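Local atomic coordinates of mitotic checkpoint control protein kinase BUB1 (Drosophila melanogaster, PDB entry 6JKK), a protein that is a mitotic checkpoint protein of the kinetochore whose kinase domain, the part present here, probably binds ATP and phosphorylates other proteins. Residues I294-T297 / L298-R302. Numbering follows the deposited sequence.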
loop_
_atom_site.group_PDB
_atom_site.type_symbol
_atom_site.label_atom_id
_atom_site.label_comp_id
_atom_site.label_asym_id
_atom_site.label_seq_id
_atom_site.Cartn_x
_atom_site.Cartn_y
_atom_site.Cartn_z
ATOM N N ILE A 294 -6.465 -18.951 -2.100
ATOM C CA ILE A 294 -5.932 -17.601 -2.211
ATOM C C ILE A 294 -4.485 -17.511 -1.722
ATOM O O ILE A 294 -3.622 -16.985 -2.427
ATOM C CB ILE A 294 -6.813 -16.587 -1.447
ATOM C CG1 ILE A 294 -8.216 -16.534 -2.060
ATOM C CG2 ILE A 294 -6.171 -15.196 -1.460
ATOM C CD1 ILE A 294 -9.240 -15.822 -1.182
ATOM N N PHE A 295 -4.224 -18.035 -0.529
ATOM C CA PHE A 295 -2.884 -17.987 0.049
ATOM C C PHE A 295 -1.891 -18.776 -0.807
ATOM O O PHE A 295 -0.793 -18.294 -1.102
ATOM C CB PHE A 295 -2.888 -18.528 1.485
ATOM C CG PHE A 295 -3.698 -17.700 2.457
ATOM C CD1 PHE A 295 -4.197 -16.453 2.098
ATOM C CD2 PHE A 295 -3.951 -18.182 3.739
ATOM C CE1 PHE A 295 -4.939 -15.698 2.998
ATOM C CE2 PHE A 295 -4.692 -17.439 4.644
ATOM C CZ PHE A 295 -5.185 -16.194 4.273
ATOM N N ARG A 296 -2.281 -19.980 -1.218
ATOM C CA ARG A 296 -1.391 -20.840 -1.996
ATOM C C ARG A 296 -1.058 -20.231 -3.355
ATOM O O ARG A 296 0.089 -20.278 -3.807
ATOM C CB ARG A 296 -1.996 -22.233 -2.179
ATOM C CG ARG A 296 -1.030 -23.241 -2.788
ATOM C CD ARG A 296 -1.662 -24.619 -2.969
ATOM N NE ARG A 296 -2.905 -24.789 -2.221
ATOM C CZ ARG A 296 -4.119 -24.682 -2.758
ATOM N NH1 ARG A 296 -4.259 -24.400 -4.046
ATOM N NH2 ARG A 296 -5.195 -24.851 -2.006
ATOM N N THR A 297 -2.068 -19.651 -3.995
ATOM C CA THR A 297 -1.911 -19.073 -5.324
ATOM C C THR A 297 -1.007 -17.846 -5.291
ATOM O O THR A 297 -0.178 -17.638 -6.185
ATOM C CB THR A 297 -3.275 -18.687 -5.905
ATOM O OG1 THR A 297 -4.089 -19.860 -6.013
ATOM C CG2 THR A 297 -3.127 -18.058 -7.274
ATOM N N LEU A 298 -1.169 -17.028 -4.257
ATOM C CA LEU A 298 -0.412 -15.785 -4.167
ATOM C C LEU A 298 1.007 -15.999 -3.642
ATOM O O LEU A 298 1.897 -15.196 -3.922
ATOM C CB LEU A 298 -1.155 -14.762 -3.304
ATOM C CG LEU A 298 -2.444 -14.150 -3.859
ATOM C CD1 LEU A 298 -3.196 -13.376 -2.778
ATOM C CD2 LEU A 298 -2.138 -13.240 -5.031
ATOM N N LEU A 299 1.217 -17.076 -2.886
ATOM C CA LEU A 299 2.535 -17.359 -2.314
ATOM C C LEU A 299 3.409 -18.237 -3.204
ATOM O O LEU A 299 4.640 -18.195 -3.117
ATOM C CB LEU A 299 2.397 -18.033 -0.947
ATOM C CG LEU A 299 1.947 -17.169 0.226
ATOM C CD1 LEU A 299 1.788 -18.009 1.477
ATOM C CD2 LEU A 299 2.955 -16.066 0.458
ATOM N N ASN A 300 2.779 -19.049 -4.043
ATOM C CA ASN A 300 3.523 -20.036 -4.809
ATOM C C ASN A 300 3.372 -19.814 -6.301
ATOM O O ASN A 300 2.459 -20.353 -6.930
ATOM C CB ASN A 300 3.080 -21.443 -4.419
ATOM C CG ASN A 300 3.306 -21.735 -2.945
ATOM O OD1 ASN A 300 4.352 -22.256 -2.559
ATOM N ND2 ASN A 300 2.325 -21.397 -2.116
ATOM N N ILE A 301 4.282 -19.016 -6.853
ATOM C CA ILE A 301 4.244 -18.627 -8.261
ATOM C C ILE A 301 5.454 -19.207 -8.991
ATOM O O ILE A 301 6.580 -19.143 -8.490
ATOM C CB ILE A 301 4.191 -17.088 -8.391
ATOM C CG1 ILE A 301 2.941 -16.563 -7.680
ATOM C CG2 ILE A 301 4.191 -16.658 -9.847
ATOM C CD1 ILE A 301 3.012 -15.103 -7.271
ATOM N N ARG A 302 5.212 -19.785 -10.166
ATOM C CA ARG A 302 6.224 -20.566 -10.875
ATOM C C ARG A 302 7.443 -19.743 -11.292
ATOM O O ARG A 302 8.588 -20.120 -11.018
ATOM C CB ARG A 302 5.595 -21.230 -12.103
ATOM C CG ARG A 302 5.970 -22.684 -12.286
ATOM C CD ARG A 302 5.035 -23.372 -13.269
ATOM N NE ARG A 302 5.201 -22.874 -14.631
ATOM C CZ ARG A 302 4.248 -22.277 -15.337
ATOM N NH1 ARG A 302 3.042 -22.107 -14.810
ATOM N NH2 ARG A 302 4.496 -21.862 -16.574
HETATM O O HOH W 1 0.345 -18.965 -8.168
#
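N300 turns its amide back over the last turn of helix 288-299 and grips the carbonyl of R296 with two donors. Its ND2 reaches R296 O at 3.0 Å, in the carbonyl plane and on a lone pair, and that oxygen lies almost in the amide plane as well. The backbone N of N300 shares the same oxygen, but comes in tilted from the carbonyl plane. CG of N300 stands anti to its own carbonyl carbon (chi1 -60°), which keeps the amide beside the backbone N and lets both donors converge. ND2 also bonds to W276 O, tying the helix end to strand 276-278; an alanine in place of N300 would probably leave W276 O without this donor and R296 O with the backbone bond alone. The R296 chain slants past the amide, only its CG coming near, 3.9 Å from N300 ND2; the guanidinium lies too far off to stack on it, and its NH2 bonds to N293 OD1.

This is the C-terminal end of a helix in the helical C-lobe of the protein kinase fold, where N300 is the first residue to leave helical geometry. Its closing backbone bonds run from L298 N to I294 O (3.1 Å) and from L299 N to F295 O (3.0 Å). On the buried side the I294 and L298 side chains run abreast in one direction, CG2 of I294 3.7 Å from CD1 of L298; helix 310-322 packs against both. F295 and L299 both touch helix 246-261 and P278. Past the helix end, CG1 of I301 packs 3.6 Å from T297 O, while a water gives a hydrogen bond to N300 O (2.8 Å) and sits so close to T297 O (2.4 Å) that a second bond there is doubtful.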